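Local coordinates for protein carbohydrate deacetylase (Enterococcus faecalis, PDB 2I5I) that probably removes acetyl groups from acetylated carbohydrates, a step in the breakdown of oligosaccharides, with magnesium as its cofactor, at residues Val32-Thr37 with Ile253-Tyr258; Thr66-Gln71 with Asp128-Val133; Ala72-Pro77 with Gly89-Gln94. One frame throughout, in Å; residues are numbered along the deposited sequence.

Contact 1 of 3, residues Val32-Thr37 with Ile253-Tyr258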
ATOM      1  N   VAL A  32      21.295   4.429 -11.696  1.00 24.34           N
ATOM      2  CA  VAL A  32      22.100   3.275 -11.267  1.00 23.52           C
ATOM      3  C   VAL A  32      22.461   3.261  -9.791  1.00 25.89           C
ATOM      4  O   VAL A  32      23.232   2.390  -9.353  1.00 22.82           O
ATOM      5  CB  VAL A  32      23.377   3.196 -12.143  1.00 28.32           C
ATOM      6  CG1 VAL A  32      22.997   2.878 -13.587  1.00 25.15           C
ATOM      7  CG2 VAL A  32      24.182   4.474 -12.057  1.00 20.87           C
ATOM      8  N   VAL A  33      21.925   4.149  -8.965  1.00 20.42           N
ATOM      9  CA  VAL A  33      22.140   4.128  -7.519  1.00 20.19           C
ATOM     10  C   VAL A  33      21.513   2.866  -6.935  1.00 23.76           C
ATOM     11  O   VAL A  33      20.325   2.579  -7.124  1.00 23.27           O
ATOM     12  CB  VAL A  33      21.581   5.372  -6.808  1.00 19.26           C
ATOM     13  CG1 VAL A  33      21.642   5.211  -5.295  1.00 18.44           C
ATOM     14  CG2 VAL A  33      22.325   6.618  -7.274  1.00 18.62           C
ATOM     15  N   THR A  34      22.308   2.064  -6.222  1.00 18.29           N
ATOM     16  CA  THR A  34      21.783   0.804  -5.696  1.00 19.84           C
ATOM     17  C   THR A  34      21.623   0.788  -4.192  1.00 17.68           C
ATOM     18  O   THR A  34      21.010  -0.130  -3.612  1.00 20.28           O
ATOM     19  CB  THR A  34      22.730  -0.373  -6.069  1.00 25.38           C
ATOM     20  OG1 THR A  34      23.881  -0.211  -5.229  1.00 26.97           O
ATOM     21  CG2 THR A  34      23.208  -0.316  -7.501  1.00 17.91           C
ATOM     22  N   SER A  35      22.152   1.800  -3.536  1.00 18.86           N
ATOM     23  CA  SER A  35      22.214   1.924  -2.094  1.00 17.43           C
ATOM     24  C   SER A  35      22.236   3.377  -1.658  1.00 12.25           C
ATOM     25  O   SER A  35      22.600   4.247  -2.467  1.00 18.84           O
ATOM     26  CB  SER A  35      23.496   1.209  -1.650  1.00 26.93           C
ATOM     27  OG  SER A  35      23.690   1.305  -0.255  1.00 21.77           O
ATOM     28  N   THR A  36      21.885   3.623  -0.413  1.00 16.61           N
ATOM     29  CA  THR A  36      22.042   4.928   0.212  1.00 17.38           C
ATOM     30  C   THR A  36      22.378   4.749   1.681  1.00 18.19           C
ATOM     31  O   THR A  36      22.133   3.684   2.269  1.00 21.38           O
ATOM     32  CB  THR A  36      20.774   5.776   0.024  1.00 20.29           C
ATOM     33  OG1 THR A  36      20.956   7.154   0.391  1.00 17.25           O
ATOM     34  CG2 THR A  36      19.665   5.204   0.907  1.00 20.04           C
ATOM     35  N   THR A  37      22.912   5.809   2.270  1.00 17.41           N
ATOM     36  CA  THR A  37      23.121   5.805   3.728  1.00 16.37           C
ATOM     37  C   THR A  37      22.456   7.045   4.325  1.00 18.44           C
ATOM     38  O   THR A  37      22.645   8.112   3.730  1.00 22.20           O
ATOM     39  CB  THR A  37      24.599   5.749   4.121  1.00 23.86           C
ATOM     40  OG1 THR A  37      25.364   6.696   3.379  1.00 22.18           O
ATOM     41  CG2 THR A  37      25.113   4.343   3.808  1.00 20.48           C
ATOM     42  N   ILE A 253      29.767  -5.206 -15.577  1.00 31.37           N
ATOM     43  CA  ILE A 253      29.765  -4.966 -14.133  1.00 33.54           C
ATOM     44  C   ILE A 253      28.393  -5.235 -13.519  1.00 34.05           C
ATOM     45  O   ILE A 253      27.372  -4.856 -14.088  1.00 28.74           O
ATOM     46  CB  ILE A 253      30.239  -3.531 -13.818  1.00 26.52           C
ATOM     47  CG1 ILE A 253      31.667  -3.312 -14.315  1.00 28.97           C
ATOM     48  CG2 ILE A 253      30.086  -3.177 -12.351  1.00 25.14           C
ATOM     49  CD1 ILE A 253      32.179  -1.908 -14.369  1.00 23.58           C
ATOM     50  N   LEU A 254      28.418  -5.895 -12.368  1.00 26.25           N
ATOM     51  CA  LEU A 254      27.243  -6.260 -11.594  1.00 27.27           C
ATOM     52  C   LEU A 254      26.894  -5.151 -10.611  1.00 28.47           C
ATOM     53  O   LEU A 254      27.740  -4.801  -9.781  1.00 27.82           O
ATOM     54  CB  LEU A 254      27.415  -7.541 -10.777  1.00 27.38           C
ATOM     55  CG  LEU A 254      27.547  -8.868 -11.521  1.00 31.32           C
ATOM     56  CD1 LEU A 254      27.733 -10.019 -10.546  1.00 32.74           C
ATOM     57  CD2 LEU A 254      26.346  -9.065 -12.436  1.00 37.46           C
ATOM     58  N   LEU A 255      25.676  -4.599 -10.690  1.00 25.33           N
ATOM     59  CA  LEU A 255      25.358  -3.557  -9.704  1.00 18.57           C
ATOM     60  C   LEU A 255      24.822  -4.170  -8.425  1.00 23.22           C
ATOM     61  O   LEU A 255      23.776  -4.805  -8.407  1.00 26.71           O
ATOM     62  CB  LEU A 255      24.348  -2.551 -10.271  1.00 24.18           C
ATOM     63  CG  LEU A 255      24.911  -1.509 -11.236  1.00 26.91           C
ATOM     64  CD1 LEU A 255      23.782  -0.688 -11.868  1.00 30.65           C
ATOM     65  CD2 LEU A 255      25.902  -0.580 -10.536  1.00 30.88           C
ATOM     66  N   ALA A 256      25.546  -3.939  -7.330  1.00 20.09           N
ATOM     67  CA  ALA A 256      25.257  -4.576  -6.064  1.00 21.78           C
ATOM     68  C   ALA A 256      25.038  -3.614  -4.916  1.00 17.54           C
ATOM     69  O   ALA A 256      25.119  -2.394  -5.035  1.00 22.33           O
ATOM     70  CB  ALA A 256      26.449  -5.492  -5.746  1.00 27.36           C
ATOM     71  N   ASN A 257      24.785  -4.190  -3.744  1.00 19.08           N
ATOM     72  CA  ASN A 257      24.588  -3.415  -2.523  1.00 20.35           C
ATOM     73  C   ASN A 257      25.355  -4.101  -1.396  1.00 21.59           C
ATOM     74  O   ASN A 257      26.017  -5.103  -1.706  1.00 22.61           O
ATOM     75  CB  ASN A 257      23.108  -3.243  -2.188  1.00 22.15           C
ATOM     76  CG  ASN A 257      22.360  -4.555  -2.101  1.00 29.29           C
ATOM     77  OD1 ASN A 257      22.829  -5.518  -1.483  1.00 21.32           O
ATOM     78  ND2 ASN A 257      21.193  -4.569  -2.736  1.00 22.71           N
ATOM     79  N   TYR A 258      25.313  -3.574  -0.184  1.00 19.94           N
ATOM     80  CA  TYR A 258      26.101  -4.174   0.904  1.00 23.10           C
ATOM     81  C   TYR A 258      25.546  -5.494   1.396  1.00 21.36           C
ATOM     82  O   TYR A 258      26.135  -6.110   2.297  1.00 27.40           O
ATOM     83  CB  TYR A 258      26.259  -3.197   2.079  1.00 21.67           C
ATOM     84  CG  TYR A 258      27.437  -2.251   1.995  1.00 24.33           C
ATOM     85  CD1 TYR A 258      27.439  -1.114   1.214  1.00 20.30           C
ATOM     86  CD2 TYR A 258      28.599  -2.487   2.730  1.00 20.94           C
ATOM     87  CE1 TYR A 258      28.508  -0.236   1.124  1.00 22.80           C
ATOM     88  CE2 TYR A 258      29.668  -1.622   2.658  1.00 22.15           C
ATOM     89  CZ  TYR A 258      29.650  -0.498   1.871  1.00 23.78           C
ATOM     90  OH  TYR A 258      30.731   0.340   1.831  1.00 24.58           O
TER
HETATM   91  O   HOH W   1      20.274  -2.467  -4.598  1.00 25.64           O
HETATM   92  O   HOH W   2      23.699  -1.240   0.349  1.00 27.83           O

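Contact 2 of 3, residues Thr66-Gln71 with Asp128-Val133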
ATOM      1  N   THR A  66      27.654  10.498  11.934  1.00 16.95           N
ATOM      2  CA  THR A  66      28.215  11.826  11.864  1.00 18.41           C
ATOM      3  C   THR A  66      28.702  12.370  13.209  1.00 18.43           C
ATOM      4  O   THR A  66      28.224  12.024  14.294  1.00 23.67           O
ATOM      5  CB  THR A  66      27.186  12.838  11.277  1.00 19.24           C
ATOM      6  OG1 THR A  66      27.835  14.090  11.038  1.00 19.48           O
ATOM      7  CG2 THR A  66      26.061  13.045  12.256  1.00 24.81           C
ATOM      8  N   LEU A  67      29.692  13.241  13.082  1.00 17.66           N
ATOM      9  CA  LEU A  67      30.202  14.064  14.148  1.00 19.65           C
ATOM     10  C   LEU A  67      30.228  15.539  13.752  1.00 21.63           C
ATOM     11  O   LEU A  67      30.636  16.377  14.545  1.00 21.45           O
ATOM     12  CB  LEU A  67      31.633  13.651  14.530  1.00 20.88           C
ATOM     13  CG  LEU A  67      31.764  12.290  15.213  1.00 21.81           C
ATOM     14  CD1 LEU A  67      33.228  11.931  15.442  1.00 28.68           C
ATOM     15  CD2 LEU A  67      31.008  12.253  16.529  1.00 24.32           C
ATOM     16  N   THR A  68      29.801  15.861  12.525  1.00 24.09           N
ATOM     17  CA  THR A  68      30.080  17.185  11.975  1.00 23.19           C
ATOM     18  C   THR A  68      28.910  17.750  11.176  1.00 35.11           C
ATOM     19  O   THR A  68      29.078  18.709  10.426  1.00 28.77           O
ATOM     20  CB  THR A  68      31.309  17.117  11.032  1.00 22.47           C
ATOM     21  OG1 THR A  68      30.983  16.251   9.936  1.00 24.75           O
ATOM     22  CG2 THR A  68      32.530  16.501  11.692  1.00 26.60           C
ATOM     23  N   LEU A  69      27.723  17.161  11.299  1.00 28.62           N
ATOM     24  CA  LEU A  69      26.589  17.598  10.480  1.00 27.65           C
ATOM     25  C   LEU A  69      26.229  19.040  10.856  1.00 27.47           C
ATOM     26  O   LEU A  69      25.875  19.354  11.991  1.00 24.00           O
ATOM     27  CB  LEU A  69      25.394  16.685  10.613  1.00 27.52           C
ATOM     28  CG  LEU A  69      24.132  16.936   9.789  1.00 29.30           C
ATOM     29  CD1 LEU A  69      24.362  16.684   8.311  1.00 30.52           C
ATOM     30  CD2 LEU A  69      22.989  16.048  10.271  1.00 27.91           C
ATOM     31  N   ASN A  70      26.343  19.898   9.850  1.00 28.04           N
ATOM     32  CA  ASN A  70      26.021  21.299   9.995  1.00 29.48           C
ATOM     33  C   ASN A  70      24.599  21.446  10.527  1.00 26.38           C
ATOM     34  O   ASN A  70      23.676  20.833  10.018  1.00 34.77           O
ATOM     35  CB  ASN A  70      26.240  22.010   8.662  1.00 34.22           C
ATOM     36  CG  ASN A  70      26.031  23.503   8.716  1.00 39.91           C
ATOM     37  OD1 ASN A  70      25.223  23.971   7.914  1.00 44.58           O
ATOM     38  ND2 ASN A  70      26.693  24.263   9.578  1.00 38.49           N
ATOM     39  N   GLN A  71      24.465  22.237  11.573  1.00 27.32           N
ATOM     40  CA  GLN A  71      23.240  22.726  12.165  1.00 33.34           C
ATOM     41  C   GLN A  71      22.425  21.634  12.829  1.00 35.31           C
ATOM     42  O   GLN A  71      21.214  21.732  13.031  1.00 28.92           O
ATOM     43  CB  GLN A  71      22.411  23.449  11.099  1.00 28.42           C
ATOM     44  CG  GLN A  71      23.062  24.782  10.692  1.00 27.32           C
ATOM     45  CD  GLN A  71      22.328  25.356   9.486  1.00 33.62           C
ATOM     46  OE1 GLN A  71      22.946  25.574   8.436  1.00 38.18           O
ATOM     47  NE2 GLN A  71      21.033  25.526   9.653  1.00 34.57           N
ATOM     48  N   ASP A 128      28.615   3.834   7.238  1.00 22.65           N
ATOM     49  CA  ASP A 128      29.575   4.746   6.634  1.00 21.38           C
ATOM     50  C   ASP A 128      29.493   6.042   7.428  1.00 18.08           C
ATOM     51  O   ASP A 128      28.800   6.038   8.453  1.00 19.95           O
ATOM     52  CB  ASP A 128      29.333   4.914   5.153  1.00 23.89           C
ATOM     53  CG  ASP A 128      28.121   5.757   4.782  1.00 24.10           C
ATOM     54  OD1 ASP A 128      27.348   6.154   5.668  1.00 21.87           O
ATOM     55  OD2 ASP A 128      27.961   6.001   3.564  1.00 23.85           O
ATOM     56  N   SER A 129      30.122   7.130   6.980  1.00 20.27           N
ATOM     57  CA  SER A 129      30.032   8.348   7.764  1.00 21.01           C
ATOM     58  C   SER A 129      30.076   9.606   6.900  1.00 16.50           C
ATOM     59  O   SER A 129      30.779   9.666   5.874  1.00 21.03           O
ATOM     60  CB  SER A 129      31.231   8.455   8.748  1.00 21.58           C
ATOM     61  OG  SER A 129      32.263   8.771   7.812  1.00 25.36           O
ATOM     62  N   HIS A 130      29.326  10.580   7.394  1.00 19.41           N
ATOM     63  CA  HIS A 130      29.278  11.933   6.868  1.00 23.10           C
ATOM     64  C   HIS A 130      30.663  12.552   6.942  1.00 21.53           C
ATOM     65  O   HIS A 130      31.304  12.420   7.994  1.00 23.80           O
ATOM     66  CB  HIS A 130      28.298  12.758   7.689  1.00 23.11           C
ATOM     67  CG  HIS A 130      28.045  14.141   7.189  1.00 29.79           C
ATOM     68  ND1 HIS A 130      27.469  14.399   5.966  1.00 34.61           N
ATOM     69  CD2 HIS A 130      28.278  15.346   7.758  1.00 31.99           C
ATOM     70  CE1 HIS A 130      27.363  15.710   5.793  1.00 35.31           C
ATOM     71  NE2 HIS A 130      27.849  16.310   6.868  1.00 30.87           N
ATOM     72  N   HIS A 131      31.108  13.165   5.864  1.00 23.40           N
ATOM     73  CA  HIS A 131      32.429  13.775   5.805  1.00 21.08           C
ATOM     74  C   HIS A 131      33.543  12.745   5.982  1.00 25.75           C
ATOM     75  O   HIS A 131      34.672  13.143   6.299  1.00 26.45           O
ATOM     76  CB  HIS A 131      32.554  14.854   6.887  1.00 25.48           C
ATOM     77  CG  HIS A 131      31.689  16.053   6.589  1.00 29.44           C
ATOM     78  ND1 HIS A 131      31.518  17.082   7.484  1.00 31.19           N
ATOM     79  CD2 HIS A 131      30.942  16.377   5.502  1.00 34.09           C
ATOM     80  CE1 HIS A 131      30.711  17.989   6.964  1.00 31.15           C
ATOM     81  NE2 HIS A 131      30.341  17.595   5.750  1.00 31.04           N
ATOM     82  N   ASN A 132      33.211  11.471   5.793  1.00 23.98           N
ATOM     83  CA  ASN A 132      34.164  10.380   5.987  1.00 24.57           C
ATOM     84  C   ASN A 132      34.951  10.527   7.286  1.00 22.71           C
ATOM     85  O   ASN A 132      36.172  10.293   7.276  1.00 25.50           O
ATOM     86  CB  ASN A 132      35.157  10.277   4.828  1.00 23.07           C
ATOM     87  CG  ASN A 132      35.751   8.883   4.708  1.00 20.25           C
ATOM     88  OD1 ASN A 132      35.098   7.893   5.028  1.00 23.44           O
ATOM     89  ND2 ASN A 132      36.990   8.817   4.242  1.00 25.90           N
ATOM     90  N   VAL A 133      34.292  10.900   8.381  1.00 21.59           N
ATOM     91  CA  VAL A 133      34.998  11.104   9.641  1.00 23.73           C
ATOM     92  C   VAL A 133      35.564   9.840  10.289  1.00 26.85           C
ATOM     93  O   VAL A 133      36.510   9.993  11.085  1.00 30.73           O
ATOM     94  CB  VAL A 133      34.100  11.859  10.660  1.00 22.29           C
ATOM     95  CG1 VAL A 133      33.917  13.299  10.164  1.00 23.35           C
ATOM     96  CG2 VAL A 133      32.776  11.172  10.912  1.00 24.99           C
TER
HETATM   97  O   HOH W   3      30.460  13.585  10.355  1.00 18.97           O
HETATM   98  O   HOH W   4      26.978  18.748   6.875  1.00 39.38           O

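Contact 3 of 3, residues Ala72-Pro77 with Gly89-Gln94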
ATOM      1  N   ALA A  72      23.123  20.564  13.215  1.00 25.11           N
ATOM      2  CA  ALA A  72      22.443  19.493  13.930  1.00 19.57           C
ATOM      3  C   ALA A  72      23.154  19.222  15.257  1.00 25.02           C
ATOM      4  O   ALA A  72      24.289  19.653  15.470  1.00 24.74           O
ATOM      5  CB  ALA A  72      22.409  18.240  13.089  1.00 26.50           C
ATOM      6  N   LYS A  73      22.453  18.522  16.110  1.00 26.04           N
ATOM      7  CA  LYS A  73      22.919  18.134  17.428  1.00 19.83           C
ATOM      8  C   LYS A  73      23.076  16.615  17.471  1.00 23.09           C
ATOM      9  O   LYS A  73      22.430  15.887  16.727  1.00 23.25           O
ATOM     10  CB  LYS A  73      21.923  18.557  18.496  1.00 23.72           C
ATOM     11  CG  LYS A  73      21.557  20.032  18.500  1.00 24.89           C
ATOM     12  CD  LYS A  73      20.676  20.383  19.686  1.00 27.88           C
ATOM     13  CE  LYS A  73      20.829  21.845  20.053  1.00 28.14           C
ATOM     14  NZ  LYS A  73      20.062  22.220  21.258  1.00 35.15           N
ATOM     15  N   PRO A  74      23.911  16.106  18.364  1.00 25.85           N
ATOM     16  CA  PRO A  74      23.941  14.654  18.564  1.00 21.46           C
ATOM     17  C   PRO A  74      22.625  14.130  19.109  1.00 18.52           C
ATOM     18  O   PRO A  74      21.798  14.854  19.660  1.00 23.24           O
ATOM     19  CB  PRO A  74      25.043  14.445  19.599  1.00 21.97           C
ATOM     20  CG  PRO A  74      25.553  15.781  19.986  1.00 27.18           C
ATOM     21  CD  PRO A  74      24.847  16.840  19.208  1.00 23.25           C
ATOM     22  N   ILE A  75      22.460  12.816  18.983  1.00 21.15           N
ATOM     23  CA  ILE A  75      21.354  12.083  19.583  1.00 22.05           C
ATOM     24  C   ILE A  75      21.350  12.180  21.100  1.00 24.91           C
ATOM     25  O   ILE A  75      20.344  12.414  21.780  1.00 20.76           O
ATOM     26  CB  ILE A  75      21.430  10.606  19.156  1.00 17.43           C
ATOM     27  CG1 ILE A  75      21.358  10.371  17.629  1.00 21.58           C
ATOM     28  CG2 ILE A  75      20.367   9.787  19.841  1.00 21.19           C
ATOM     29  CD1 ILE A  75      20.042  10.925  17.099  1.00 22.33           C
ATOM     30  N   LEU A  76      22.528  11.983  21.720  1.00 20.98           N
ATOM     31  CA  LEU A  76      22.639  12.006  23.167  1.00 16.94           C
ATOM     32  C   LEU A  76      22.692  13.435  23.699  1.00 18.09           C
ATOM     33  O   LEU A  76      23.208  14.327  23.027  1.00 21.06           O
ATOM     34  CB  LEU A  76      23.889  11.232  23.611  1.00 21.20           C
ATOM     35  CG  LEU A  76      23.892   9.736  23.276  1.00 23.33           C
ATOM     36  CD1 LEU A  76      25.232   9.099  23.617  1.00 24.73           C
ATOM     37  CD2 LEU A  76      22.754   9.031  24.004  1.00 23.40           C
ATOM     38  N   PRO A  77      22.142  13.647  24.883  1.00 22.08           N
ATOM     39  CA  PRO A  77      22.150  15.022  25.443  1.00 26.48           C
ATOM     40  C   PRO A  77      23.598  15.477  25.607  1.00 30.41           C
ATOM     41  O   PRO A  77      24.524  14.688  25.795  1.00 23.73           O
ATOM     42  CB  PRO A  77      21.436  14.890  26.773  1.00 24.15           C
ATOM     43  CG  PRO A  77      20.792  13.549  26.799  1.00 32.85           C
ATOM     44  CD  PRO A  77      21.475  12.695  25.781  1.00 26.07           C
ATOM     45  N   GLY A  89      25.601  23.436  21.566  1.00 24.99           N
ATOM     46  CA  GLY A  89      25.167  22.037  21.564  1.00 25.13           C
ATOM     47  C   GLY A  89      25.142  21.400  20.188  1.00 23.00           C
ATOM     48  O   GLY A  89      24.715  20.263  20.077  1.00 24.35           O
ATOM     49  N   TYR A  90      25.598  22.100  19.155  1.00 22.51           N
ATOM     50  CA  TYR A  90      25.639  21.561  17.806  1.00 21.79           C
ATOM     51  C   TYR A  90      26.976  20.880  17.529  1.00 25.63           C
ATOM     52  O   TYR A  90      27.985  21.231  18.139  1.00 22.71           O
ATOM     53  CB  TYR A  90      25.398  22.683  16.770  1.00 22.32           C
ATOM     54  CG  TYR A  90      24.008  23.262  16.993  1.00 22.06           C
ATOM     55  CD1 TYR A  90      23.799  24.193  17.997  1.00 29.92           C
ATOM     56  CD2 TYR A  90      22.928  22.848  16.220  1.00 26.16           C
ATOM     57  CE1 TYR A  90      22.555  24.735  18.237  1.00 34.33           C
ATOM     58  CE2 TYR A  90      21.677  23.384  16.457  1.00 30.81           C
ATOM     59  CZ  TYR A  90      21.498  24.314  17.451  1.00 33.59           C
ATOM     60  OH  TYR A  90      20.252  24.853  17.698  1.00 38.67           O
ATOM     61  N   PHE A  91      27.002  19.927  16.608  1.00 20.96           N
ATOM     62  CA  PHE A  91      28.251  19.268  16.258  1.00 28.00           C
ATOM     63  C   PHE A  91      29.314  20.284  15.830  1.00 31.84           C
ATOM     64  O   PHE A  91      28.972  21.220  15.121  1.00 25.29           O
ATOM     65  CB  PHE A  91      28.058  18.291  15.098  1.00 26.36           C
ATOM     66  CG  PHE A  91      27.366  16.986  15.424  1.00 28.39           C
ATOM     67  CD1 PHE A  91      27.950  16.057  16.267  1.00 24.59           C
ATOM     68  CD2 PHE A  91      26.127  16.681  14.874  1.00 30.05           C
ATOM     69  CE1 PHE A  91      27.350  14.842  16.555  1.00 28.67           C
ATOM     70  CE2 PHE A  91      25.526  15.471  15.153  1.00 23.04           C
ATOM     71  CZ  PHE A  91      26.122  14.540  15.978  1.00 22.46           C
ATOM     72  N   TRP A  92      30.559  20.089  16.224  1.00 27.87           N
ATOM     73  CA  TRP A  92      31.719  20.815  15.747  1.00 24.97           C
ATOM     74  C   TRP A  92      31.850  20.754  14.229  1.00 26.23           C
ATOM     75  O   TRP A  92      31.526  19.728  13.624  1.00 25.58           O
ATOM     76  CB  TRP A  92      32.997  20.215  16.347  1.00 26.98           C
ATOM     77  CG  TRP A  92      33.256  20.502  17.786  1.00 26.58           C
ATOM     78  CD1 TRP A  92      33.385  19.633  18.827  1.00 27.84           C
ATOM     79  CD2 TRP A  92      33.426  21.813  18.348  1.00 28.12           C
ATOM     80  NE1 TRP A  92      33.620  20.317  20.000  1.00 26.85           N
ATOM     81  CE2 TRP A  92      33.649  21.660  19.730  1.00 26.25           C
ATOM     82  CE3 TRP A  92      33.399  23.089  17.788  1.00 30.90           C
ATOM     83  CZ2 TRP A  92      33.853  22.754  20.574  1.00 27.63           C
ATOM     84  CZ3 TRP A  92      33.600  24.170  18.624  1.00 33.47           C
ATOM     85  CH2 TRP A  92      33.822  23.993  19.995  1.00 28.63           C
ATOM     86  N   HIS A  93      32.341  21.816  13.601  1.00 27.26           N
ATOM     87  CA  HIS A  93      32.607  21.861  12.169  1.00 27.08           C
ATOM     88  C   HIS A  93      33.705  20.878  11.789  1.00 23.35           C
ATOM     89  O   HIS A  93      34.615  20.663  12.605  1.00 32.61           O
ATOM     90  CB  HIS A  93      33.028  23.279  11.748  1.00 28.32           C
ATOM     91  CG  HIS A  93      32.950  23.521  10.274  1.00 33.60           C
ATOM     92  ND1 HIS A  93      34.046  23.597   9.457  1.00 40.10           N
ATOM     93  CD2 HIS A  93      31.905  23.718   9.436  1.00 44.13           C
ATOM     94  CE1 HIS A  93      33.729  23.808   8.198  1.00 38.72           C
ATOM     95  NE2 HIS A  93      32.410  23.892   8.162  1.00 49.36           N
ATOM     96  N   GLN A  94      33.645  20.279  10.609  1.00 24.75           N
ATOM     97  CA  GLN A  94      34.615  19.245  10.245  1.00 25.55           C
ATOM     98  C   GLN A  94      36.044  19.772  10.352  1.00 31.83           C
ATOM     99  O   GLN A  94      36.970  19.032  10.691  1.00 31.42           O
ATOM    100  CB  GLN A  94      34.385  18.658   8.852  1.00 27.20           C
ATOM    101  CG  GLN A  94      34.847  19.526   7.695  1.00 48.65           C
TER

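Contact 1 of 3, residues Val32-Thr37 with Ile253-Tyr258
Thr34 turns both branches of its side chain onto the 253-258 segment. With chi1 at 73°, OG1 stands between the backbone N and the carbonyl carbon, while CG2 is anti to the carbonyl carbon; the hydroxyl therefore meets main chain and the methyl meets hydrocarbon. OG1 donates a short hydrogen bond of 2.5 Å to Ala256 O, arriving tilted 32° from the carbonyl plane. A second, weak bond of Thr34 OG1 goes to Ile9 O, the lesser of the two. The methyl CG2 lies 3.7 Å from Leu255 CB, and the two side chains cross obliquely. A threonine suits this place because a single beta carbon carries both the polar and the apolar group.

Leu255 reaches on toward Val32, with its CD1 3.9 Å from Val32 CB, and its other methyl, CD2, faces CG2 of Thr34. The aliphatic contact thus runs from Val32 through Leu255 to the Thr34 methyl, apart from the hydroxyl.

Farther along, water takes over the joining. One molecule donates to Thr34 O at 2.6 Å and accepts from Asn257 ND2 at 3.0 Å; Asn257 OD1 accepts a hydrogen bond from Glu259 N, so both ends of the amide are engaged, which favours this rotation. A second molecule, in the plane of the Tyr258 ring at its edge, donates to Ser35 OG (2.6 Å) and accepts from Tyr258 N. Ser35 OG also bonds Asn10 OD1, so this small hydroxyl serves two partners in a buried spot.

Strand 6-11 pairs in parallel with both strand 35-38 and strand 254-256, so the two segments, not paired with each other, meet through side chains and waters. Val32 packs on helix 242-250, Asn257 touches Ala60 of strand 60-65, and Ala256 rests against Ile115 of a second subunit.

Contact 2 of 3, residues Thr66-Gln71 with Asp128-Val133
His130 and Leu69 meet by a CH-pi contact: methyl CD1 of Leu69 lies over one face of the imidazole, 4.1 Å from the ring centroid, the two side chains crossing at about a right angle. CD2 of His131 overlies the opposite face, so the imidazole lies between a methyl and a second ring, both offset toward its rim, which limits its rotation. Its CG is anti to the backbone N (chi1 -175°), which lays the ring, with CD2, alongside Thr66, whose OG1 is 3.5 Å from His130 CD2. Purely apolar packing is found at Thr68 CG2, 3.8 Å from Val133 CG1, where the two side chains pass in opposite directions.

Direct polar bonding is sparse. His131 ND1 donates to Thr68 OG1 at 2.6 Å, but the bond is weak, bent to 118° at the hydrogen. Threonine suits this position because its methyl packs on Val133 while its hydroxyl meets His131 and a water.

Water supplies further links. One molecule accepts from Leu67 N, donates to His130 O at 2.8 Å and is hydrogen-bonded to Thr68 OG1. Another joins Asn70 N to His130 NE2.

His130 is a predicted magnesium ligand; with Asp13 and His64 it may form an empty metal site, donor atoms turned to one vacant point, consistent with YdjC deacetylases. Asp128 OD1 is hydrogen-bonded to His64 ND1 and would act as a second-shell carboxylate if that site holds the metal.

Contact 3 of 3, residues Ala72-Pro77 with Gly89-Gln94
Pro74 lies over one face of the Phe91 ring, the two side chains sliding past in opposite directions: Pro74 CD sits 4.1 Å from the centroid of the Phe91 ring, only 9° off the ring normal, in a CH-pi contact. The phenylalanine gets there with CG anti to its own carbonyl carbon (chi1 -75°), a torsion that swings the ring back across the 72-77 segment. Its tip, CZ, comes 3.4 Å from Pro74 CA, and CE2 lies 3.5 Å from Lys73 O. A rigid proline suits this place, since its pyrrolidine ring offers a row of C-H groups to an aromatic face.

Lys73 works in a similar manner one residue earlier. Its chain is extended beyond CG, running past Gly89 O and over Tyr90, so that CE stands 3.9 Å from the centroid of the Tyr90 ring. Tyr90 too has CG anti to its carbonyl carbon, which turns a ring face to the long aliphatic stem of the lysine.

Between these two pairs the backbones are tied by one nearly straight hydrogen bond, Phe91 N to Ala72 O at 3.0 Å, with the donor nearly along the C=O axis; Tyr90 CA approaches the same oxygen at 3.3 Å. At Gly89 (phi 98°) a beta carbon would be jammed against the preceding carbonyl O and would lie close to Lys73 CE, so glycine fits; its O lies 3.5 Å from Lys73 CG.

Both carboxylate oxygens of Glu109, on helix 103-117, receive backbone N-H groups of Ile75 and Leu76. The contact closes an irregular excursion that follows strand 60-65, and Phe91, resting on Thr66, brings this loop to about 8 Å, side chain to side chain, from the predicted magnesium ligand His130.

Contacts 1 and 2 are buried and draw on the same parallel sheet, where Thr37 of the first is joined to Asp128 of the second by a probable hydrogen bond. Contact 3 is only partly buried, has no regular strand or helix at its core, and lies about 30 Å from contact 1 between centres. Threonine hydroxyls and bridging waters dominate contacts 1 and 2, with imidazoles added in the second, near the predicted metal site; contact 3 relies on aromatic faces and a main-chain bond. The 66-71 segment lies in the same loop as both segments of contact 3; along the chain, contact 3 falls inside the loop closed by contact 2, and that inside the one closed by contact 1.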